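Local coordinates for DnaD-like replication protein (Streptococcus mutans UA159, PDB 2ZC2) that probably takes part in starting DNA replication, as a zinc-binding member of the DnaB/DnaD family of bacterial replication proteins, at residues A[12-17]-A[51-56]; A[37-42]-A[68-73]; A[42-47]-A[56-61]. All coordinates share one frame; numbering follows the deposited sequence. Where two conformers were deposited one is given.

Contact 1: residues A[12-17]-A[51-56]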
loop_
_atom_site.group_PDB
_atom_site.type_symbol
_atom_site.label_atom_id
_atom_site.label_comp_id
_atom_site.label_asym_id
_atom_site.label_seq_id
_atom_site.Cartn_x
_atom_site.Cartn_y
_atom_site.Cartn_z
ATOM N N ARG A 12 0.359 10.056 -7.255
ATOM C CA ARG A 12 -0.034 11.431 -6.872
ATOM C C ARG A 12 0.546 11.782 -5.512
ATOM O O ARG A 12 1.062 12.873 -5.322
ATOM C CB ARG A 12 -1.550 11.549 -6.814
ATOM C CG ARG A 12 -2.084 12.895 -6.293
ATOM C CD ARG A 12 -3.592 12.801 -5.933
ATOM N NE ARG A 12 -3.775 11.962 -4.761
ATOM C CZ ARG A 12 -4.478 10.840 -4.757
ATOM N NH1 ARG A 12 -5.116 10.445 -5.846
ATOM N NH2 ARG A 12 -4.558 10.120 -3.657
ATOM N N GLU A 13 0.444 10.870 -4.530
ATOM C CA GLU A 13 0.943 11.206 -3.186
ATOM C C GLU A 13 2.438 11.248 -3.158
ATOM O O GLU A 13 3.038 12.061 -2.399
ATOM C CB GLU A 13 0.468 10.211 -2.108
ATOM C CG GLU A 13 -1.079 10.143 -1.875
ATOM C CD GLU A 13 -1.692 11.520 -1.598
ATOM O OE1 GLU A 13 -0.967 12.460 -1.129
ATOM O OE2 GLU A 13 -2.909 11.625 -1.779
ATOM N N LEU A 14 3.060 10.322 -3.908
ATOM C CA LEU A 14 4.542 10.276 -3.947
ATOM C C LEU A 14 5.069 11.417 -4.831
ATOM O O LEU A 14 6.229 11.778 -4.766
ATOM C CB LEU A 14 5.075 8.871 -4.391
ATOM C CG LEU A 14 4.918 7.710 -3.356
ATOM C CD1 LEU A 14 5.446 6.322 -3.812
ATOM C CD2 LEU A 14 5.622 8.041 -2.065
ATOM N N GLY A 15 4.192 12.026 -5.635
ATOM C CA GLY A 15 4.643 13.032 -6.598
ATOM C C GLY A 15 5.672 12.525 -7.625
ATOM O O GLY A 15 6.584 13.244 -7.989
ATOM N N ARG A 16 5.533 11.293 -8.081
ATOM C CA ARG A 16 6.490 10.738 -9.029
ATOM C C ARG A 16 5.912 9.452 -9.533
ATOM O O ARG A 16 5.006 8.889 -8.921
ATOM C CB ARG A 16 7.857 10.463 -8.358
ATOM C CG ARG A 16 7.814 9.354 -7.263
ATOM C CD ARG A 16 9.160 9.231 -6.509
ATOM N NE ARG A 16 9.172 8.166 -5.494
ATOM C CZ ARG A 16 9.045 6.865 -5.787
ATOM N NH1 ARG A 16 8.889 6.470 -7.052
ATOM N NH2 ARG A 16 9.098 5.957 -4.832
HETATM N N MSE A 17 6.451 8.968 -10.643
HETATM C CA MSE A 17 6.013 7.706 -11.204
HETATM C C MSE A 17 6.572 6.551 -10.388
HETATM O O MSE A 17 7.664 6.658 -9.835
HETATM C CB MSE A 17 6.493 7.573 -12.650
HETATM C CG MSE A 17 5.681 8.369 -13.642
HETATM SE SE MSE A 17 6.415 8.253 -15.437
HETATM C CE MSE A 17 6.902 6.343 -15.512
ATOM N N GLY A 51 2.255 12.395 7.427
ATOM C CA GLY A 51 3.197 13.297 6.796
ATOM C C GLY A 51 4.474 12.532 6.406
ATOM O O GLY A 51 5.540 13.119 6.266
ATOM N N LYS A 52 4.342 11.230 6.209
ATOM C CA LYS A 52 5.436 10.370 5.848
ATOM C C LYS A 52 5.191 9.651 4.529
ATOM O O LYS A 52 5.159 8.397 4.497
ATOM C CB LYS A 52 5.664 9.337 6.966
ATOM C CG LYS A 52 5.714 9.952 8.367
ATOM C CD LYS A 52 6.979 9.597 9.116
ATOM C CE LYS A 52 8.157 10.238 8.474
ATOM N NZ LYS A 52 8.872 9.219 7.624
ATOM N N THR A 53 5.025 10.421 3.444
ATOM C CA THR A 53 4.680 9.794 2.198
ATOM C C THR A 53 6.008 9.367 1.505
ATOM O O THR A 53 6.565 10.082 0.682
ATOM C CB THR A 53 3.736 10.664 1.298
ATOM O OG1 THR A 53 2.694 11.240 2.085
ATOM C CG2 THR A 53 3.020 9.764 0.252
ATOM N N ASN A 54 6.488 8.197 1.878
ATOM C CA ASN A 54 7.582 7.548 1.174
ATOM C C ASN A 54 7.329 6.064 1.018
ATOM O O ASN A 54 6.646 5.461 1.863
ATOM C CB ASN A 54 8.950 7.841 1.841
ATOM C CG ASN A 54 9.131 7.190 3.187
ATOM O OD1 ASN A 54 9.202 7.885 4.217
ATOM N ND2 ASN A 54 9.383 5.875 3.195
ATOM N N TRP A 55 7.828 5.484 -0.080
ATOM C CA TRP A 55 7.585 4.051 -0.368
ATOM C C TRP A 55 7.765 3.131 0.805
ATOM O O TRP A 55 6.898 2.340 1.109
ATOM C CB TRP A 55 8.497 3.552 -1.520
ATOM C CG TRP A 55 8.274 2.061 -1.831
ATOM C CD1 TRP A 55 9.019 0.999 -1.388
ATOM C CD2 TRP A 55 7.228 1.510 -2.635
ATOM N NE1 TRP A 55 8.526 -0.163 -1.904
ATOM C CE2 TRP A 55 7.411 0.131 -2.667
ATOM C CE3 TRP A 55 6.155 2.071 -3.351
ATOM C CZ2 TRP A 55 6.536 -0.731 -3.376
ATOM C CZ3 TRP A 55 5.284 1.220 -4.072
ATOM C CH2 TRP A 55 5.497 -0.161 -4.096
ATOM N N ASN A 56 8.949 3.176 1.429
ATOM C CA ASN A 56 9.323 2.264 2.535
ATOM C C ASN A 56 8.416 2.371 3.738
ATOM O O ASN A 56 8.045 1.360 4.357
ATOM C CB ASN A 56 10.779 2.527 2.996
ATOM C CG ASN A 56 11.811 2.211 1.880
ATOM O OD1 ASN A 56 11.454 1.778 0.802
ATOM N ND2 ASN A 56 13.085 2.403 2.173
HETATM O O HOH W 1 9.432 7.081 -1.906
#

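Contact 2: residues A[37-42]-A[68-73]. With ZN (zinc ion), chain E.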
loop_
_atom_site.group_PDB
_atom_site.type_symbol
_atom_site.label_atom_id
_atom_site.label_comp_id
_atom_site.label_asym_id
_atom_site.label_seq_id
_atom_site.Cartn_x
_atom_site.Cartn_y
_atom_site.Cartn_z
ATOM N N PRO A 37 -6.437 -4.568 -2.534
ATOM C CA PRO A 37 -5.937 -3.220 -2.928
ATOM C C PRO A 37 -6.433 -2.084 -2.003
ATOM O O PRO A 37 -5.740 -1.086 -1.902
ATOM C CB PRO A 37 -6.461 -3.011 -4.351
ATOM C CG PRO A 37 -7.302 -4.276 -4.675
ATOM C CD PRO A 37 -7.017 -5.320 -3.652
ATOM N N ASP A 38 -7.594 -2.247 -1.323
ATOM C CA ASP A 38 -8.085 -1.159 -0.477
ATOM C C ASP A 38 -7.391 -1.120 0.859
ATOM O O ASP A 38 -7.382 -0.100 1.496
ATOM C CB ASP A 38 -9.602 -1.149 -0.345
ATOM C CG ASP A 38 -10.274 -0.933 -1.691
ATOM O OD1 ASP A 38 -10.386 0.235 -2.102
ATOM O OD2 ASP A 38 -10.639 -1.929 -2.374
ATOM N N LEU A 39 -6.777 -2.245 1.231
ATOM C CA LEU A 39 -5.878 -2.288 2.355
ATOM C C LEU A 39 -4.546 -1.581 2.046
ATOM O O LEU A 39 -4.009 -0.832 2.905
ATOM C CB LEU A 39 -5.614 -3.725 2.789
ATOM C CG LEU A 39 -4.725 -3.782 4.053
ATOM C CD1 LEU A 39 -5.541 -3.274 5.275
ATOM C CD2 LEU A 39 -4.106 -5.149 4.337
ATOM N N VAL A 40 -4.020 -1.831 0.845
ATOM C CA VAL A 40 -2.865 -1.088 0.333
ATOM C C VAL A 40 -3.115 0.433 0.339
ATOM O O VAL A 40 -2.298 1.229 0.830
ATOM C CB VAL A 40 -2.387 -1.608 -1.045
ATOM C CG1 VAL A 40 -1.143 -0.847 -1.525
ATOM C CG2 VAL A 40 -2.019 -3.110 -0.978
ATOM N N ARG A 41 -4.251 0.829 -0.234
ATOM C CA ARG A 41 -4.650 2.199 -0.249
ATOM C C ARG A 41 -4.781 2.771 1.185
ATOM O O ARG A 41 -4.394 3.944 1.426
ATOM C CB ARG A 41 -5.981 2.329 -1.035
ATOM C CG ARG A 41 -6.722 3.685 -0.911
ATOM C CD ARG A 41 -7.962 3.721 -1.886
ATOM N NE ARG A 41 -7.547 3.637 -3.301
ATOM C CZ ARG A 41 -7.713 2.594 -4.115
ATOM N NH1 ARG A 41 -8.288 1.460 -3.702
ATOM N NH2 ARG A 41 -7.301 2.698 -5.369
ATOM N N SER A 42 -5.296 1.992 2.134
ATOM C CA SER A 42 -5.340 2.561 3.486
ATOM C C SER A 42 -3.979 2.657 4.205
ATOM O O SER A 42 -3.818 3.504 5.080
ATOM C CB SER A 42 -6.350 1.891 4.342
ATOM O OG SER A 42 -5.907 0.634 4.636
ATOM N N GLU A 68 0.158 -9.302 11.836
ATOM C CA GLU A 68 -1.036 -9.512 12.642
ATOM C C GLU A 68 -2.111 -10.280 11.855
ATOM O O GLU A 68 -3.264 -10.345 12.275
ATOM C CB GLU A 68 -1.582 -8.172 13.153
ATOM C CG GLU A 68 -0.567 -7.362 13.940
ATOM C CD GLU A 68 -0.867 -5.860 13.967
ATOM O OE1 GLU A 68 -1.841 -5.413 13.298
ATOM O OE2 GLU A 68 -0.122 -5.117 14.652
ATOM N N GLY A 69 -1.710 -10.873 10.731
ATOM C CA GLY A 69 -2.606 -11.699 9.937
ATOM C C GLY A 69 -3.644 -10.917 9.133
ATOM O O GLY A 69 -4.550 -11.533 8.533
ATOM N N ILE A 70 -3.485 -9.581 9.094
ATOM C CA ILE A 70 -4.380 -8.673 8.357
ATOM C C ILE A 70 -3.960 -8.453 6.899
ATOM O O ILE A 70 -2.895 -7.841 6.611
ATOM C CB ILE A 70 -4.531 -7.278 9.031
ATOM C CG1 ILE A 70 -5.017 -7.378 10.484
ATOM C CG2 ILE A 70 -5.495 -6.416 8.224
ATOM C CD1 ILE A 70 -4.790 -6.073 11.275
ATOM N N SER A 71 -4.826 -8.916 5.988
ATOM C CA SER A 71 -4.624 -8.786 4.548
ATOM C C SER A 71 -5.848 -8.157 3.828
ATOM O O SER A 71 -5.813 -7.884 2.650
ATOM C CB SER A 71 -4.256 -10.160 3.947
ATOM O OG SER A 71 -5.368 -11.046 4.055
ATOM N N THR A 72 -6.934 -7.895 4.530
ATOM C CA THR A 72 -8.027 -7.263 3.829
ATOM C C THR A 72 -8.467 -6.090 4.637
ATOM O O THR A 72 -8.305 -6.081 5.846
ATOM C CB THR A 72 -9.255 -8.213 3.568
ATOM O OG1 THR A 72 -9.974 -8.438 4.789
ATOM C CG2 THR A 72 -8.823 -9.535 2.949
ATOM N N LEU A 73 -9.068 -5.117 3.974
ATOM C CA LEU A 73 -9.536 -3.918 4.678
ATOM C C LEU A 73 -10.641 -4.175 5.733
ATOM O O LEU A 73 -10.581 -3.606 6.825
ATOM C CB LEU A 73 -9.924 -2.820 3.678
ATOM C CG LEU A 73 -9.808 -1.347 4.141
ATOM C CD1 LEU A 73 -11.141 -0.690 4.142
ATOM C CD2 LEU A 73 -9.076 -1.169 5.478
HETATM ZN ZN ZN E . -11.296 0.351 -4.021
#

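Contact 3: residues A[42-47]-A[56-61]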
loop_
_atom_site.group_PDB
_atom_site.type_symbol
_atom_site.label_atom_id
_atom_site.label_comp_id
_atom_site.label_asym_id
_atom_site.label_seq_id
_atom_site.Cartn_x
_atom_site.Cartn_y
_atom_site.Cartn_z
ATOM N N SER A 42 -5.296 1.992 2.134
ATOM C CA SER A 42 -5.340 2.561 3.486
ATOM C C SER A 42 -3.979 2.657 4.205
ATOM O O SER A 42 -3.818 3.504 5.080
ATOM C CB SER A 42 -6.350 1.891 4.342
ATOM O OG SER A 42 -5.907 0.634 4.636
ATOM N N ALA A 43 -2.988 1.873 3.757
ATOM C CA ALA A 43 -1.592 2.079 4.222
ATOM C C ALA A 43 -1.051 3.366 3.659
ATOM O O ALA A 43 -0.386 4.131 4.366
ATOM C CB ALA A 43 -0.742 0.893 3.893
ATOM N N LEU A 44 -1.362 3.639 2.385
ATOM C CA LEU A 44 -0.982 4.855 1.750
ATOM C C LEU A 44 -1.671 6.047 2.496
ATOM O O LEU A 44 -1.022 7.037 2.801
ATOM C CB LEU A 44 -1.447 4.868 0.279
ATOM C CG LEU A 44 -1.236 6.201 -0.481
ATOM C CD1 LEU A 44 0.266 6.499 -0.567
ATOM C CD2 LEU A 44 -1.732 6.065 -1.903
ATOM N N ARG A 45 -2.976 5.949 2.710
ATOM C CA ARG A 45 -3.723 6.955 3.486
ATOM C C ARG A 45 -3.029 7.269 4.782
ATOM O O ARG A 45 -2.878 8.418 5.130
ATOM C CB ARG A 45 -5.152 6.477 3.818
ATOM C CG ARG A 45 -6.046 7.604 4.493
ATOM C CD ARG A 45 -7.520 7.160 4.689
ATOM N NE ARG A 45 -7.625 6.549 6.011
ATOM C CZ ARG A 45 -8.480 6.906 6.978
ATOM N NH1 ARG A 45 -9.397 7.868 6.791
ATOM N NH2 ARG A 45 -8.438 6.258 8.142
ATOM N N GLU A 46 -2.697 6.227 5.539
ATOM C CA GLU A 46 -2.085 6.390 6.866
ATOM C C GLU A 46 -0.689 7.071 6.772
ATOM O O GLU A 46 -0.334 7.945 7.567
ATOM C CB GLU A 46 -2.035 5.042 7.566
ATOM C CG GLU A 46 -1.413 5.104 8.897
ATOM C CD GLU A 46 -2.159 6.086 9.794
ATOM O OE1 GLU A 46 -3.427 5.978 9.899
ATOM O OE2 GLU A 46 -1.445 6.972 10.355
ATOM N N ALA A 47 0.073 6.735 5.735
ATOM C CA ALA A 47 1.364 7.384 5.527
ATOM C C ALA A 47 1.125 8.912 5.238
ATOM O O ALA A 47 1.804 9.781 5.740
ATOM C CB ALA A 47 2.065 6.745 4.324
ATOM N N ASN A 56 8.949 3.176 1.429
ATOM C CA ASN A 56 9.323 2.264 2.535
ATOM C C ASN A 56 8.416 2.371 3.738
ATOM O O ASN A 56 8.045 1.360 4.357
ATOM C CB ASN A 56 10.779 2.527 2.996
ATOM C CG ASN A 56 11.811 2.211 1.880
ATOM O OD1 ASN A 56 11.454 1.778 0.802
ATOM N ND2 ASN A 56 13.085 2.403 2.173
ATOM N N TYR A 57 8.075 3.599 4.097
ATOM C CA TYR A 57 7.109 3.801 5.201
ATOM C C TYR A 57 5.753 3.151 4.960
ATOM O O TYR A 57 5.198 2.469 5.836
ATOM C CB TYR A 57 6.972 5.309 5.531
ATOM C CG TYR A 57 6.220 5.630 6.818
ATOM C CD1 TYR A 57 6.886 5.830 8.032
ATOM C CD2 TYR A 57 4.833 5.779 6.811
ATOM C CE1 TYR A 57 6.135 6.153 9.222
ATOM C CE2 TYR A 57 4.111 6.082 7.963
ATOM C CZ TYR A 57 4.744 6.258 9.160
ATOM O OH TYR A 57 3.992 6.618 10.270
ATOM N N ILE A 58 5.199 3.339 3.777
ATOM C CA ILE A 58 3.953 2.642 3.383
ATOM C C ILE A 58 4.092 1.127 3.469
ATOM O O ILE A 58 3.287 0.434 4.054
ATOM C CB ILE A 58 3.583 3.072 1.905
ATOM C CG1 ILE A 58 3.295 4.572 1.867
ATOM C CG2 ILE A 58 2.340 2.250 1.385
ATOM C CD1 ILE A 58 3.415 5.246 0.472
ATOM N N GLN A 59 5.161 0.591 2.907
ATOM C CA GLN A 59 5.420 -0.861 3.056
ATOM C C GLN A 59 5.571 -1.334 4.490
ATOM O O GLN A 59 5.140 -2.396 4.769
ATOM C CB GLN A 59 6.658 -1.338 2.255
ATOM C CG GLN A 59 6.512 -1.035 0.793
ATOM C CD GLN A 59 5.278 -1.764 0.195
ATOM O OE1 GLN A 59 4.492 -1.173 -0.518
ATOM N NE2 GLN A 59 5.135 -3.060 0.498
ATOM N N ALA A 60 6.231 -0.566 5.364
ATOM C CA ALA A 60 6.301 -0.927 6.801
ATOM C C ALA A 60 4.892 -1.005 7.464
ATOM O O ALA A 60 4.575 -1.931 8.252
ATOM C CB ALA A 60 7.237 0.056 7.540
ATOM N N ILE A 61 4.031 -0.048 7.128
ATOM C CA ILE A 61 2.624 -0.146 7.558
ATOM C C ILE A 61 1.992 -1.449 7.108
ATOM O O ILE A 61 1.415 -2.149 7.932
ATOM C CB ILE A 61 1.737 1.114 7.184
ATOM C CG1 ILE A 61 2.292 2.386 7.773
ATOM C CG2 ILE A 61 0.286 0.898 7.623
ATOM C CD1 ILE A 61 1.679 3.737 7.160
#

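Contact 1: residues A[12-17]-A[51-56]
L14, at the end of helix 5-14, packs on T53 and W55, where helix 55-67 begins, on the surface of the helical domain that is the crystallised piece of a longer DnaD-like protein. In 12-17, G15 follows L14 with positive phi as the C-prime residue of a Schellman motif. In 51-56, N54 holds the N-cap position of helix 55-67. T53, the centre of an inverse gamma turn, comes just before it. L14 does most of the touching. Its CD2 branch lies against the backbone of 53-55, with L14 CD2 3.5 Å from T53 O and 3.8 Å from N54 CA. The other branch, L14 CD1, approaches the edge of the W55 indole, 4.3 Å from W55 CE3. T53 answers with its methyl, which rests on the last helical turn. T53 CG2 is 3.5 Å from E13 CB. The T53 methyl is anti to the backbone N, with OG1 at chi1 -44°, and this turns CG2 toward E13. No direct hydrogen bond joins the segments. A water does so instead, accepting from R16 NH2 at 3.2 Å and from W55 N at 2.9 Å. It lies in the R16 guanidinium plane. The R16 chain runs extended from CG to NE and brings NH2 to W55 CB, while L14 CD1 lies over the rim of one guanidinium face. R16 NH2 also forms a salt bridge with E22, so two partners hold this nitrogen. On the far side of E13, R12 grips it side-on, NE and NH2 both reaching OE2, which lies in the guanidinium plane; they come from the same face of the carboxylate. R12 NH2 is 2.9 Å from E13 OE2. Around the contact, E13 and T53 both pack on V48 of helix 37-50. W55 lies on E22, D25 and L26 of helix 20-32, and D25 is a zinc-binding residue.

Contact 2: residues A[37-42]-A[68-73]
L39 and L73 bring the backbones closest, with L39 CA 4.6 Å from L73 CA. Segment 37-42 is the first part of helix 37-50. Segment 68-73 links helix 55-67 to helix 73-76, with T72 at the N-cap of the latter. The segments share no hydrogen bond, but D36, just before helix 37-50, bonds to L73 N and to the S71 backbone. L39 carries the contact. Its CG is anti to the backbone N (chi1 -176°), and the two methyls reach different parts of the link. L39 CD2 rests on the peptide between S71 and T72, 3.5 Å from S71 C. L39 CD1 sits between the side chains of I70 and L73, 4.1 Å from L73 CD2. L73 lies over the helix from D38 to S42. L73 CG is 3.8 Å from D38 O, and L73 CD2 comes within 3.7 Å of S42 OG. That hydroxyl hydrogen-bonds to L39 O, one turn back. D38 meets L73 through CB, but its carboxylate leads away to a zinc ion, with D38 OD1 2.1 Å from the metal. A weak hydrogen bond from R41 NH1 to the same oxygen forms part of a salt bridge, and R41 NE hydrogen-bonds to D9 of helix 5-14. G69 ends helix 55-67 in a Schellman motif, and the N-capped link that follows packs on the first turns of helix 37-50, beside the zinc ion on D38.

Contact 3: residues A[42-47]-A[56-61]
The contact between A43, L44, E46 and A47 and the side chains of Y57, I58 and I61 is van der Waals packing, mostly apolar; no hydrogen bond crosses it. The axes of the short segments 42-47 and 56-61 approach to 8.7 Å, and their directions differ by 123°. The alanines A43 and A47 face the isoleucines. A43 and I58 have the nearest CA atoms, 5.6 Å apart. The aliphatic contacts centre on the two isoleucines. I58 spreads its branches over three residues: I58 CG1 lies 3.5 Å from A47 CB, CG2 faces A43, and CD1 meets a methyl of L44. I58 and L44 run side by side and point the same way, with I58 CD1 3.5 Å from L44 CD1. I61 comes from the next turn. Its CG2 methyl packs on A43, with I61 CG2 3.9 Å from A43 CB. The ethyl arm starts anti to the carbonyl carbon (chi1 -58°) and carries I61 CD1 against the A47 N to A43 O hydrogen bond, 3.5 Å from A43 O. The aliphatic part of E46 crosses this arm at about a right angle, and E46 CG is 3.8 Å from I61 CD1. One aromatic contact is added. A47 CB sits at the edge of the Y57 ring, near its plane, 3.8 Å from Y57 CD2. L44 and I58 both continue onto F10 of helix 5-14, and A43 also touches L62 and W65. Two successive helices, joined by a short link, form a helix-loop-helix pair crossing at a steep angle within this all-helical domain.

How the contacts relate
From the N terminus, helix 5-14 ends in the first segment of contact 1, which pairs it with 51-56 and closes a loop of 33 residues, 27 of them helical. Contact 2 starts inside that loop, at 37-42, and closes beyond it at 68-73, so the two cross. Contact 3 begins at 42-47 and closes at 56-61. It is nested inside the loop of contact 2 and crosses contact 1. Contacts 1 and 2 lie on opposite sides of the chain's centre, about 18 Å apart between centres. Contact 3 shares N56 with contact 1 and S42 with contact 2. Together they tie helices 5-14, 37-50 and 55-67 and the link to helix 73-76.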